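Local coordinates for transposon Tn7 transposition protein tnsA (Escherichia coli, PDB 1T0F), which forms the Tn7 transposase together with TnsB and, as a metal-dependent, restriction enzyme-like endonuclease, carries out the 5'-strand DNA breakage of transposition, at residues 55-60 and 82-87; 117-122 and 129-134. One frame throughout, in Å; residues are numbered along the deposited sequence.

How the interactions relate
Both contacts are buried and meet on one mixed sheet, where strand 79-87 lies beside strand 115-122. Interaction 1 works from the outer strand of that sheet: residues 82-87 reach across to the separate two-stranded sheet that holds 58-61, and the chemistry is polar, four donors gathered on one carboxylate. Interaction 2 lies within the sheet, an antiparallel hairpin of 117-122 and 129-134 held by backbone hydrogen bonds and apolar packing, with a magnesium site at one end. The two touch directly. R83 of interaction 1 forms a salt bridge with D121 of interaction 2, its NH2 2.9 Å from OD2, and Q85 brings interaction 1 close to catalytic D117.

Interaction 1 (55-60 and 82-87); sequences TGRVHH and IREQFP
E84 and R57 form a bidentate, end-on salt bridge, the centre of a buried polar cluster that ties the small sheet of 48-51 and 58-61 to strand 79-87 of the nuclease sheet. R57 NH2 lies 2.8 Å from E84 OE1 and NH1 3.2 Å from OE2, both bonds almost straight at 175° and on the syn sides of the carboxylate, with guanidinium and carboxylate nearly coplanar. Each E84 oxygen takes a second donor from above the carboxylate plane: H59 ND1 reaches OE1 at 2.8 Å through a bent bond, the oxygen tilted out of the ring plane, while the backbone N of H60 reaches OE2 at 2.9 Å. Four donors thus grip one carboxylate and fix its rotation, which would probably favour its charged form. E84 gets there by a bent chain, CG set between its own backbone N and carbonyl carbon (chi1 76°).

In the second shell, T55 OG1 sits 2.7 Å from H59 NE2, at the far side of the ring from the glutamate, and closes an ST turn by accepting from R57 N. The H59 ring also meets F70, and R57 CZ lies over one face, toward the rim. Further along, Q85 NE2 hydrogen-bonds to the active-site residue E66 and to the backbone of strand 58-61, where H60 O accepts from it at 3.0 Å with an N-H...O angle of 157°.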
loop_
_atom_site.group_PDB
_atom_site.type_symbol
_atom_site.label_atom_id
_atom_site.label_comp_id
_atom_site.label_asym_id
_atom_site.label_seq_id
_atom_site.Cartn_x
_atom_site.Cartn_y
_atom_site.Cartn_z
ATOM N N THR A 55 -11.431 -2.919 6.189
ATOM C CA THR A 55 -12.149 -3.599 5.116
ATOM C C THR A 55 -12.594 -5.006 5.482
ATOM O O THR A 55 -13.501 -5.550 4.856
ATOM C CB THR A 55 -11.279 -3.713 3.851
ATOM O OG1 THR A 55 -10.191 -4.608 4.112
ATOM C CG2 THR A 55 -10.721 -2.344 3.453
ATOM N N GLY A 56 -11.951 -5.594 6.482
ATOM C CA GLY A 56 -12.282 -6.953 6.872
ATOM C C GLY A 56 -11.652 -7.967 5.925
ATOM O O GLY A 56 -11.880 -9.169 6.062
ATOM N N ARG A 57 -10.858 -7.480 4.966
ATOM C CA ARG A 57 -10.190 -8.333 3.975
ATOM C C ARG A 57 -8.719 -8.557 4.267
ATOM O O ARG A 57 -8.104 -7.835 5.060
ATOM C CB ARG A 57 -10.225 -7.701 2.574
ATOM C CG ARG A 57 -11.575 -7.522 1.917
ATOM C CD ARG A 57 -11.411 -7.200 0.413
ATOM N NE ARG A 57 -10.818 -5.884 0.144
ATOM C CZ ARG A 57 -9.560 -5.675 -0.243
ATOM N NH1 ARG A 57 -8.724 -6.691 -0.419
ATOM N NH2 ARG A 57 -9.135 -4.435 -0.460
ATOM N N VAL A 58 -8.157 -9.564 3.597
ATOM C CA VAL A 58 -6.729 -9.835 3.684
ATOM C C VAL A 58 -6.244 -9.180 2.389
ATOM O O VAL A 58 -6.607 -9.615 1.289
ATOM C CB VAL A 58 -6.396 -11.344 3.645
ATOM C CG1 VAL A 58 -4.899 -11.533 3.395
ATOM C CG2 VAL A 58 -6.781 -11.996 4.969
ATOM N N HIS A 59 -5.449 -8.122 2.518
ATOM C CA HIS A 59 -4.962 -7.396 1.354
ATOM C C HIS A 59 -3.710 -7.999 0.742
ATOM O O HIS A 59 -2.957 -8.706 1.407
ATOM C CB HIS A 59 -4.683 -5.938 1.726
ATOM C CG HIS A 59 -5.904 -5.178 2.139
ATOM N ND1 HIS A 59 -6.448 -4.169 1.374
ATOM C CD2 HIS A 59 -6.699 -5.298 3.228
ATOM C CE1 HIS A 59 -7.527 -3.697 1.977
ATOM N NE2 HIS A 59 -7.700 -4.365 3.104
ATOM N N HIS A 60 -3.501 -7.681 -0.532
ATOM C CA HIS A 60 -2.350 -8.152 -1.300
ATOM C C HIS A 60 -1.422 -7.001 -1.616
ATOM O O HIS A 60 -1.750 -6.146 -2.434
ATOM C CB HIS A 60 -2.815 -8.767 -2.614
ATOM C CG HIS A 60 -3.475 -10.097 -2.453
ATOM N ND1 HIS A 60 -2.816 -11.284 -2.686
ATOM C CD2 HIS A 60 -4.724 -10.430 -2.056
ATOM C CE1 HIS A 60 -3.633 -12.293 -2.442
ATOM N NE2 HIS A 60 -4.797 -11.802 -2.057
ATOM N N ILE A 82 -9.907 0.777 1.358
ATOM C CA ILE A 82 -8.590 0.747 0.734
ATOM C C ILE A 82 -8.688 -0.330 -0.338
ATOM O O ILE A 82 -8.867 -1.505 -0.022
ATOM C CB ILE A 82 -7.486 0.348 1.735
ATOM C CG1 ILE A 82 -7.323 1.439 2.802
ATOM C CG2 ILE A 82 -6.157 0.135 0.992
ATOM C CD1 ILE A 82 -6.418 1.027 3.964
ATOM N N ARG A 83 -8.601 0.082 -1.598
ATOM C CA ARG A 83 -8.670 -0.852 -2.712
ATOM C C ARG A 83 -7.314 -0.901 -3.417
ATOM O O ARG A 83 -6.992 -0.035 -4.222
ATOM C CB ARG A 83 -9.786 -0.428 -3.673
ATOM C CG ARG A 83 -11.198 -0.805 -3.158
ATOM C CD ARG A 83 -12.324 -0.304 -4.069
ATOM N NE ARG A 83 -12.524 1.146 -3.991
ATOM C CZ ARG A 83 -13.240 1.853 -4.863
ATOM N NH1 ARG A 83 -13.823 1.252 -5.889
ATOM N NH2 ARG A 83 -13.396 3.160 -4.703
ATOM N N GLU A 84 -6.529 -1.924 -3.093
ATOM C CA GLU A 84 -5.186 -2.088 -3.652
ATOM C C GLU A 84 -5.194 -2.716 -5.039
ATOM O O GLU A 84 -6.131 -3.432 -5.403
ATOM C CB GLU A 84 -4.315 -2.939 -2.715
ATOM C CG GLU A 84 -4.587 -4.454 -2.731
ATOM C CD GLU A 84 -5.722 -4.898 -1.804
ATOM O OE1 GLU A 84 -6.551 -4.055 -1.393
ATOM O OE2 GLU A 84 -5.793 -6.108 -1.499
ATOM N N GLN A 85 -4.138 -2.440 -5.802
ATOM C CA GLN A 85 -3.980 -2.973 -7.159
ATOM C C GLN A 85 -5.267 -2.726 -7.949
ATOM O O GLN A 85 -5.878 -3.659 -8.490
ATOM C CB GLN A 85 -3.680 -4.480 -7.106
ATOM C CG GLN A 85 -2.807 -4.974 -5.945
ATOM C CD GLN A 85 -1.456 -4.270 -5.824
ATOM O OE1 GLN A 85 -0.915 -3.745 -6.803
ATOM N NE2 GLN A 85 -0.897 -4.276 -4.611
ATOM N N PHE A 86 -5.676 -1.462 -8.010
ATOM C CA PHE A 86 -6.899 -1.075 -8.703
ATOM C C PHE A 86 -6.643 -0.922 -10.207
ATOM O O PHE A 86 -5.857 -0.074 -10.635
ATOM C CB PHE A 86 -7.430 0.237 -8.122
ATOM C CG PHE A 86 -8.795 0.603 -8.618
ATOM C CD1 PHE A 86 -9.923 -0.020 -8.096
ATOM C CD2 PHE A 86 -8.955 1.547 -9.623
ATOM C CE1 PHE A 86 -11.195 0.295 -8.572
ATOM C CE2 PHE A 86 -10.224 1.869 -10.109
ATOM C CZ PHE A 86 -11.346 1.238 -9.578
ATOM N N PRO A 87 -7.329 -1.734 -11.028
ATOM C CA PRO A 87 -7.173 -1.703 -12.488
ATOM C C PRO A 87 -7.777 -0.481 -13.170
ATOM O O PRO A 87 -8.850 -0.017 -12.789
ATOM C CB PRO A 87 -7.844 -3.006 -12.917
ATOM C CG PRO A 87 -9.023 -3.062 -11.970
ATOM C CD PRO A 87 -8.380 -2.697 -10.631
#

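Interaction 2 (117-122 and 129-134); sequences DFLVDC and QFAIQV. With MG (magnesium ion), chain E.
The antiparallel hairpin of strands 115-122 and 129-134 carries a magnesium site of this PD-(D/E)XK-type nuclease at one end. D117 OD2 (2.4 Å), Q133 OE1 (2.5 Å) and V134 O (2.4 Å) bind the ion along with two waters. The carboxylate and amide planes stand 44° apart, and D117 OD2 does double duty: on its anti side it accepts from V134 N at 2.6 Å, which ties the aspartate to the residue whose carbonyl shares the metal. Q133 bends at chi2 (66°) to bring OE1 round to the ion, while its NE2 bonds to E152. D117 and F118 both face I132, a classic beta bulge at the corner the chain turns at D117.

F118 pairs with I132 and, two residues on, V120 with F130, each through two backbone hydrogen bonds. F130 CG sits between the backbone N and the carbonyl carbon (chi1 63°), which lays the ring alongside V120, whose CB sits over one face in a CH-pi contact 3.9 Å from the F130 centroid; C122 SG approaches obliquely, 3.9 Å from F130 CE2. With an alanine here in place of the phenylalanine, V120 CB would probably lose the ring face it packs on and C122 SG its aromatic neighbour, opening a gap beside them.

On the face of F118 and V134 lies helix 64-75, on that of L119 and A131 helix 143-159, with strands 79-87 and 163-166 flanking the hairpin, while a chain of another protein packs on C122 and F130.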
loop_
_atom_site.group_PDB
_atom_site.type_symbol
_atom_site.label_atom_id
_atom_site.label_comp_id
_atom_site.label_asym_id
_atom_site.label_seq_id
_atom_site.Cartn_x
_atom_site.Cartn_y
_atom_site.Cartn_z
ATOM N N ASP A 117 -1.643 1.402 -7.393
ATOM C CA ASP A 117 -1.431 0.667 -6.165
ATOM C C ASP A 117 -2.518 0.762 -5.108
ATOM O O ASP A 117 -2.833 -0.251 -4.487
ATOM C CB ASP A 117 -0.064 1.014 -5.587
ATOM C CG ASP A 117 1.061 0.684 -6.565
ATOM O OD1 ASP A 117 0.888 -0.267 -7.361
ATOM O OD2 ASP A 117 2.103 1.361 -6.552
ATOM N N PHE A 118 -3.086 1.950 -4.906
ATOM C CA PHE A 118 -4.156 2.122 -3.914
ATOM C C PHE A 118 -5.181 3.165 -4.328
ATOM O O PHE A 118 -4.823 4.260 -4.765
ATOM C CB PHE A 118 -3.603 2.584 -2.554
ATOM C CG PHE A 118 -2.617 1.647 -1.923
ATOM C CD1 PHE A 118 -3.045 0.555 -1.172
ATOM C CD2 PHE A 118 -1.247 1.887 -2.039
ATOM C CE1 PHE A 118 -2.122 -0.285 -0.538
ATOM C CE2 PHE A 118 -0.315 1.058 -1.412
ATOM C CZ PHE A 118 -0.751 -0.032 -0.657
ATOM N N LEU A 119 -6.458 2.827 -4.190
ATOM C CA LEU A 119 -7.534 3.779 -4.451
ATOM C C LEU A 119 -8.150 3.864 -3.058
ATOM O O LEU A 119 -8.613 2.860 -2.516
ATOM C CB LEU A 119 -8.554 3.245 -5.460
ATOM C CG LEU A 119 -9.770 4.169 -5.616
ATOM C CD1 LEU A 119 -9.335 5.545 -6.097
ATOM C CD2 LEU A 119 -10.761 3.559 -6.607
ATOM N N VAL A 120 -8.148 5.058 -2.481
ATOM C CA VAL A 120 -8.609 5.230 -1.106
ATOM C C VAL A 120 -9.856 6.080 -0.983
ATOM O O VAL A 120 -9.985 7.105 -1.655
ATOM C CB VAL A 120 -7.470 5.878 -0.255
ATOM C CG1 VAL A 120 -7.858 5.933 1.235
ATOM C CG2 VAL A 120 -6.172 5.085 -0.440
ATOM N N ASP A 121 -10.773 5.632 -0.123
ATOM C CA ASP A 121 -12.013 6.352 0.156
ATOM C C ASP A 121 -11.969 6.777 1.627
ATOM O O ASP A 121 -11.630 5.980 2.491
ATOM C CB ASP A 121 -13.228 5.447 -0.070
ATOM C CG ASP A 121 -13.489 5.174 -1.541
ATOM O OD1 ASP A 121 -13.835 6.125 -2.268
ATOM O OD2 ASP A 121 -13.346 4.011 -1.967
ATOM N N CYS A 122 -12.309 8.030 1.905
ATOM C CA CYS A 122 -12.301 8.528 3.280
ATOM C C CYS A 122 -13.696 9.020 3.667
ATOM O O CYS A 122 -14.467 9.462 2.809
ATOM C CB CYS A 122 -11.288 9.667 3.426
ATOM S SG CYS A 122 -9.572 9.192 3.049
ATOM N N GLN A 129 -11.646 10.966 -1.716
ATOM C CA GLN A 129 -11.127 9.865 -2.509
ATOM C C GLN A 129 -9.827 10.308 -3.160
ATOM O O GLN A 129 -9.718 11.433 -3.643
ATOM C CB GLN A 129 -12.133 9.468 -3.590
ATOM C CG GLN A 129 -11.937 8.064 -4.139
ATOM C CD GLN A 129 -13.076 7.633 -5.050
ATOM O OE1 GLN A 129 -13.388 6.446 -5.158
ATOM N NE2 GLN A 129 -13.699 8.599 -5.715
ATOM N N PHE A 130 -8.829 9.437 -3.147
ATOM C CA PHE A 130 -7.571 9.768 -3.795
ATOM C C PHE A 130 -6.880 8.485 -4.188
ATOM O O PHE A 130 -7.163 7.427 -3.633
ATOM C CB PHE A 130 -6.673 10.640 -2.897
ATOM C CG PHE A 130 -6.238 9.983 -1.617
ATOM C CD1 PHE A 130 -5.153 9.106 -1.596
ATOM C CD2 PHE A 130 -6.892 10.268 -0.418
ATOM C CE1 PHE A 130 -4.721 8.523 -0.407
ATOM C CE2 PHE A 130 -6.469 9.691 0.780
ATOM C CZ PHE A 130 -5.379 8.815 0.785
ATOM N N ALA A 131 -6.000 8.579 -5.178
ATOM C CA ALA A 131 -5.281 7.408 -5.650
ATOM C C ALA A 131 -3.790 7.580 -5.420
ATOM O O ALA A 131 -3.276 8.697 -5.426
ATOM C CB ALA A 131 -5.571 7.185 -7.149
ATOM N N ILE A 132 -3.101 6.462 -5.212
ATOM C CA ILE A 132 -1.665 6.481 -4.971
ATOM C C ILE A 132 -0.913 5.429 -5.779
ATOM O O ILE A 132 -1.343 4.275 -5.865
ATOM C CB ILE A 132 -1.335 6.202 -3.474
ATOM C CG1 ILE A 132 -1.827 7.351 -2.589
ATOM C CG2 ILE A 132 0.179 6.002 -3.294
ATOM C CD1 ILE A 132 -1.422 7.204 -1.132
ATOM N N GLN A 133 0.197 5.841 -6.389
ATOM C CA GLN A 133 1.076 4.909 -7.084
ATOM C C GLN A 133 2.361 4.968 -6.245
ATOM O O GLN A 133 2.859 6.051 -5.923
ATOM C CB GLN A 133 1.374 5.349 -8.527
ATOM C CG GLN A 133 2.426 4.463 -9.218
ATOM C CD GLN A 133 1.967 3.027 -9.449
ATOM O OE1 GLN A 133 2.787 2.106 -9.532
ATOM N NE2 GLN A 133 0.662 2.831 -9.573
ATOM N N VAL A 134 2.870 3.800 -5.879
ATOM C CA VAL A 134 4.070 3.660 -5.065
ATOM C C VAL A 134 5.283 3.343 -5.957
ATOM O O VAL A 134 5.219 2.449 -6.790
ATOM C CB VAL A 134 3.841 2.527 -4.053
ATOM C CG1 VAL A 134 5.081 2.222 -3.316
ATOM C CG2 VAL A 134 2.718 2.918 -3.097
HETATM MG MG MG E . 4.001 0.727 -7.876
HETATM O O HOH W 1 4.684 -1.258 -6.419
HETATM O O HOH W 2 5.800 -0.037 -9.329
#